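Local coordinates for protein 2-aminomuconate 6-semialdehyde dehydrogenase (Burkholderia cenocepacia, PDB 4U3W) that probably catalyses the oxidation of 2-aminomuconate 6-semialdehyde to 2-aminomuconate, as an enzyme of the aldehyde dehydrogenase family, at residues Ala64-Arg77 with Pro185-Pro197. Residues are numbered along the deposited sequence; the frame is centred on the assembly and turned at random.
Sequences AVQAAHAAQKAGWR and PALAMGNCVVAKP
Gln72 sends its CG out anti to the carbonyl carbon (chi1 -82°) and bends again at chi2, which swings the amide across to Gly190 and Cys192; Trp76, with CG anti to the backbone N (chi1 -179°), brings its indole obliquely up to the same turn. Both N-H groups of Gln72 NE2 are used there, and both acceptors lie within a few degrees of the amide plane, which holds the amide's rotation. One runs to Gly190 O, 2.9 Å from NE2, almost straight and onto a lone pair; the other points at Cys192 SG, 3.3 Å from NE2, at 172°. Trp76 NE1 reaches Asn191 O at 2.9 Å, but the bond is bent and weak. Cys192 SG also sits obliquely to the indole, 4.6 Å from the centroid of its five-membered ring. Gly190, at positive phi, is the C-prime residue of the Schellman motif ending helix 175-188; the chain then enters strand 192-196, which lies between strands 153-169 and 222-224 in a mixed sheet. The 64-76 part of helix 58-76 runs nearly antiparallel to this strand. Small side chains line the approach: Ala68 CB meets Cys192 CB at 3.8 Å, and Ala71 CB touches Cys192 SG at 3.7 Å. Farther along, Val194 CG2 lies 4.0 Å from Ala68 CB, while its CG1 faces Ala64 CB. Asn191 ND2 donates to Ala186 O and Tyr494 O, and its OD1 accepts from Gly164 N.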
loop_
_atom_site.group_PDB
_atom_site.type_symbol
_atom_site.label_atom_id
_atom_site.label_comp_id
_atom_site.label_asym_id
_atom_site.label_seq_id
_atom_site.Cartn_x
_atom_site.Cartn_y
_atom_site.Cartn_z
ATOM N N ALA A 64 -30.486 -21.637 -11.395
ATOM C CA ALA A 64 -29.302 -21.567 -10.542
ATOM C C ALA A 64 -28.936 -20.103 -10.312
ATOM O O ALA A 64 -28.590 -19.691 -9.190
ATOM C CB ALA A 64 -28.172 -22.342 -11.187
ATOM N N VAL A 65 -29.035 -19.292 -11.364
ATOM C CA VAL A 65 -28.727 -17.872 -11.229
ATOM C C VAL A 65 -29.718 -17.163 -10.290
ATOM O O VAL A 65 -29.326 -16.318 -9.433
ATOM C CB VAL A 65 -28.719 -17.190 -12.624
ATOM C CG1 VAL A 65 -28.426 -15.691 -12.472
ATOM C CG2 VAL A 65 -27.644 -17.862 -13.502
ATOM N N GLN A 66 -31.000 -17.523 -10.400
ATOM C CA GLN A 66 -31.978 -16.870 -9.547
ATOM C C GLN A 66 -31.786 -17.283 -8.079
ATOM O O GLN A 66 -32.048 -16.481 -7.211
ATOM C CB GLN A 66 -33.420 -17.191 -10.004
ATOM C CG GLN A 66 -33.718 -16.788 -11.486
ATOM C CD GLN A 66 -33.180 -15.406 -11.887
ATOM O OE1 GLN A 66 -33.179 -14.467 -11.106
ATOM N NE2 GLN A 66 -32.696 -15.301 -13.114
ATOM N N ALA A 67 -31.411 -18.547 -7.830
ATOM C CA ALA A 67 -31.132 -19.028 -6.469
ATOM C C ALA A 67 -29.951 -18.261 -5.861
ATOM O O ALA A 67 -29.965 -17.908 -4.672
ATOM C CB ALA A 67 -30.821 -20.537 -6.456
ATOM N N ALA A 68 -28.946 -18.027 -6.695
ATOM C CA ALA A 68 -27.737 -17.285 -6.271
ATOM C C ALA A 68 -28.117 -15.857 -5.936
ATOM O O ALA A 68 -27.682 -15.318 -4.916
ATOM C CB ALA A 68 -26.644 -17.337 -7.376
ATOM N N HIS A 69 -28.963 -15.247 -6.775
ATOM C CA HIS A 69 -29.412 -13.886 -6.496
ATOM C C HIS A 69 -30.249 -13.764 -5.235
ATOM O O HIS A 69 -30.101 -12.789 -4.464
ATOM C CB HIS A 69 -30.177 -13.303 -7.686
ATOM C CG HIS A 69 -29.283 -12.528 -8.600
ATOM N ND1 HIS A 69 -28.704 -11.332 -8.231
ATOM C CD2 HIS A 69 -28.793 -12.817 -9.829
ATOM C CE1 HIS A 69 -27.925 -10.898 -9.207
ATOM N NE2 HIS A 69 -27.963 -11.778 -10.189
ATOM N N ALA A 70 -31.131 -14.733 -5.011
ATOM C CA ALA A 70 -31.918 -14.727 -3.777
ATOM C C ALA A 70 -31.008 -14.888 -2.537
ATOM O O ALA A 70 -31.234 -14.262 -1.510
ATOM C CB ALA A 70 -32.993 -15.823 -3.820
ATOM N N ALA A 71 -29.973 -15.718 -2.649
ATOM C CA ALA A 71 -29.041 -15.957 -1.535
ATOM C C ALA A 71 -28.219 -14.707 -1.173
ATOM O O ALA A 71 -27.876 -14.471 0.005
ATOM C CB ALA A 71 -28.109 -17.173 -1.884
ATOM N N GLN A 72 -27.888 -13.894 -2.172
ATOM C CA GLN A 72 -27.307 -12.585 -1.885
ATOM C C GLN A 72 -28.178 -11.775 -0.885
ATOM O O GLN A 72 -27.724 -11.356 0.195
ATOM C CB GLN A 72 -27.162 -11.779 -3.184
ATOM C CG GLN A 72 -25.937 -12.115 -3.992
ATOM C CD GLN A 72 -24.627 -11.619 -3.317
ATOM O OE1 GLN A 72 -24.318 -10.449 -3.356
ATOM N NE2 GLN A 72 -23.855 -12.546 -2.731
ATOM N N LYS A 73 -29.443 -11.592 -1.239
ATOM C CA LYS A 73 -30.331 -10.774 -0.431
ATOM C C LYS A 73 -30.728 -11.482 0.870
ATOM O O LYS A 73 -31.082 -10.831 1.838
ATOM C CB LYS A 73 -31.582 -10.392 -1.247
ATOM C CG LYS A 73 -31.223 -9.826 -2.617
ATOM C CD LYS A 73 -32.442 -9.506 -3.460
ATOM C CE LYS A 73 -32.209 -9.945 -4.920
ATOM N NZ LYS A 73 -33.448 -9.950 -5.759
ATOM N N ALA A 74 -30.690 -12.810 0.903
ATOM C CA ALA A 74 -31.063 -13.501 2.129
ATOM C C ALA A 74 -29.972 -13.375 3.193
ATOM O O ALA A 74 -30.135 -13.878 4.310
ATOM C CB ALA A 74 -31.360 -14.954 1.873
ATOM N N GLY A 75 -28.862 -12.724 2.859
ATOM C CA GLY A 75 -27.925 -12.362 3.898
ATOM C C GLY A 75 -26.464 -12.693 3.646
ATOM O O GLY A 75 -25.606 -12.244 4.387
ATOM N N TRP A 76 -26.174 -13.474 2.620
ATOM C CA TRP A 76 -24.772 -13.800 2.320
ATOM C C TRP A 76 -24.021 -12.531 1.976
ATOM O O TRP A 76 -22.809 -12.394 2.261
ATOM C CB TRP A 76 -24.660 -14.791 1.167
ATOM C CG TRP A 76 -23.191 -15.162 0.867
ATOM C CD1 TRP A 76 -22.448 -14.756 -0.196
ATOM C CD2 TRP A 76 -22.318 -15.970 1.682
ATOM N NE1 TRP A 76 -21.163 -15.290 -0.124
ATOM C CE2 TRP A 76 -21.069 -16.059 1.006
ATOM C CE3 TRP A 76 -22.486 -16.677 2.884
ATOM C CZ2 TRP A 76 -19.983 -16.806 1.507
ATOM C CZ3 TRP A 76 -21.400 -17.435 3.380
ATOM C CH2 TRP A 76 -20.168 -17.488 2.684
ATOM N N ARG A 77 -24.750 -11.602 1.352
ATOM C CA ARG A 77 -24.195 -10.296 0.992
ATOM C C ARG A 77 -23.710 -9.513 2.238
ATOM O O ARG A 77 -22.740 -8.747 2.167
ATOM C CB ARG A 77 -25.246 -9.489 0.221
ATOM C CG ARG A 77 -24.825 -8.111 -0.228
ATOM C CD ARG A 77 -26.029 -7.358 -0.758
ATOM N NE ARG A 77 -27.085 -7.225 0.252
ATOM C CZ ARG A 77 -28.360 -6.915 -0.008
ATOM N NH1 ARG A 77 -28.759 -6.700 -1.255
ATOM N NH2 ARG A 77 -29.241 -6.817 0.982
ATOM N N PRO A 185 -11.762 -17.113 -4.013
ATOM C CA PRO A 185 -11.869 -15.652 -3.914
ATOM C C PRO A 185 -13.309 -15.182 -4.151
ATOM O O PRO A 185 -13.730 -14.200 -3.518
ATOM C CB PRO A 185 -10.900 -15.126 -5.020
ATOM C CG PRO A 185 -10.785 -16.290 -5.986
ATOM C CD PRO A 185 -10.803 -17.508 -5.063
ATOM N N ALA A 186 -14.093 -15.849 -5.028
ATOM C CA ALA A 186 -15.453 -15.378 -5.220
ATOM C C ALA A 186 -16.237 -15.416 -3.900
ATOM O O ALA A 186 -16.939 -14.464 -3.530
ATOM C CB ALA A 186 -16.176 -16.268 -6.316
ATOM N N LEU A 187 -16.124 -16.524 -3.179
ATOM C CA LEU A 187 -16.872 -16.659 -1.929
ATOM C C LEU A 187 -16.259 -15.737 -0.861
ATOM O O LEU A 187 -16.974 -15.206 -0.004
ATOM C CB LEU A 187 -16.889 -18.099 -1.437
ATOM C CG LEU A 187 -17.652 -19.119 -2.299
ATOM C CD1 LEU A 187 -17.498 -20.517 -1.714
ATOM C CD2 LEU A 187 -19.176 -18.768 -2.413
ATOM N N ALA A 188 -14.935 -15.588 -0.905
ATOM C CA ALA A 188 -14.239 -14.740 0.091
ATOM C C ALA A 188 -14.750 -13.293 0.067
ATOM O O ALA A 188 -14.828 -12.614 1.112
ATOM C CB ALA A 188 -12.692 -14.776 -0.190
ATOM N N MET A 189 -15.056 -12.800 -1.138
ATOM C CA MET A 189 -15.544 -11.434 -1.286
ATOM C C MET A 189 -17.082 -11.320 -1.157
ATOM O O MET A 189 -17.626 -10.253 -1.393
ATOM C CB MET A 189 -15.136 -10.826 -2.631
ATOM C CG MET A 189 -13.696 -10.766 -2.897
ATOM S SD MET A 189 -12.650 -10.343 -1.437
ATOM C CE MET A 189 -13.067 -8.645 -1.164
ATOM N N GLY A 190 -17.737 -12.379 -0.722
ATOM C CA GLY A 190 -19.134 -12.297 -0.348
ATOM C C GLY A 190 -20.059 -12.463 -1.526
ATOM O O GLY A 190 -21.253 -12.134 -1.415
ATOM N N ASN A 191 -19.528 -12.947 -2.662
ATOM C CA ASN A 191 -20.414 -13.275 -3.808
ATOM C C ASN A 191 -21.090 -14.617 -3.665
ATOM O O ASN A 191 -20.575 -15.498 -2.961
ATOM C CB ASN A 191 -19.644 -13.317 -5.131
ATOM C CG ASN A 191 -18.894 -12.052 -5.405
ATOM O OD1 ASN A 191 -19.486 -11.061 -5.850
ATOM N ND2 ASN A 191 -17.560 -12.065 -5.156
ATOM N N CYS A 192 -22.197 -14.818 -4.397
ATOM C CA CYS A 192 -22.651 -16.158 -4.653
ATOM C C CYS A 192 -22.072 -16.646 -5.992
ATOM O O CYS A 192 -21.620 -15.858 -6.826
ATOM C CB CYS A 192 -24.208 -16.226 -4.694
ATOM S SG CYS A 192 -24.851 -15.706 -3.019
ATOM N N VAL A 193 -22.124 -17.951 -6.216
ATOM C CA VAL A 193 -21.413 -18.565 -7.340
ATOM C C VAL A 193 -22.343 -19.545 -8.122
ATOM O O VAL A 193 -23.062 -20.315 -7.508
ATOM C CB VAL A 193 -20.162 -19.322 -6.802
ATOM C CG1 VAL A 193 -19.668 -20.374 -7.767
ATOM C CG2 VAL A 193 -19.027 -18.327 -6.383
ATOM N N VAL A 194 -22.277 -19.524 -9.444
ATOM C CA VAL A 194 -22.834 -20.545 -10.301
ATOM C C VAL A 194 -21.664 -21.044 -11.142
ATOM O O VAL A 194 -21.093 -20.279 -11.926
ATOM C CB VAL A 194 -23.941 -20.016 -11.233
ATOM C CG1 VAL A 194 -24.419 -21.161 -12.227
ATOM C CG2 VAL A 194 -25.106 -19.496 -10.412
ATOM N N ALA A 195 -21.290 -22.304 -10.927
ATOM C CA ALA A 195 -20.052 -22.810 -11.471
ATOM C C ALA A 195 -20.281 -24.022 -12.351
ATOM O O ALA A 195 -20.944 -24.966 -11.952
ATOM C CB ALA A 195 -19.084 -23.185 -10.342
ATOM N N LYS A 196 -19.660 -24.004 -13.521
ATOM C CA LYS A 196 -19.806 -25.109 -14.470
ATOM C C LYS A 196 -18.444 -25.712 -14.791
ATOM O O LYS A 196 -17.679 -25.109 -15.525
ATOM C CB LYS A 196 -20.426 -24.666 -15.783
ATOM C CG LYS A 196 -20.770 -26.007 -16.676
ATOM C CD LYS A 196 -20.704 -25.804 -18.122
ATOM C CE LYS A 196 -19.374 -25.896 -18.747
ATOM N NZ LYS A 196 -18.921 -27.272 -19.072
ATOM N N PRO A 197 -18.140 -26.889 -14.238
ATOM C CA PRO A 197 -16.833 -27.514 -14.530
ATOM C C PRO A 197 -16.870 -28.151 -15.896
ATOM O O PRO A 197 -17.949 -28.303 -16.527
ATOM C CB PRO A 197 -16.686 -28.581 -13.454
ATOM C CG PRO A 197 -18.198 -29.016 -13.176
ATOM C CD PRO A 197 -18.997 -27.707 -13.358
#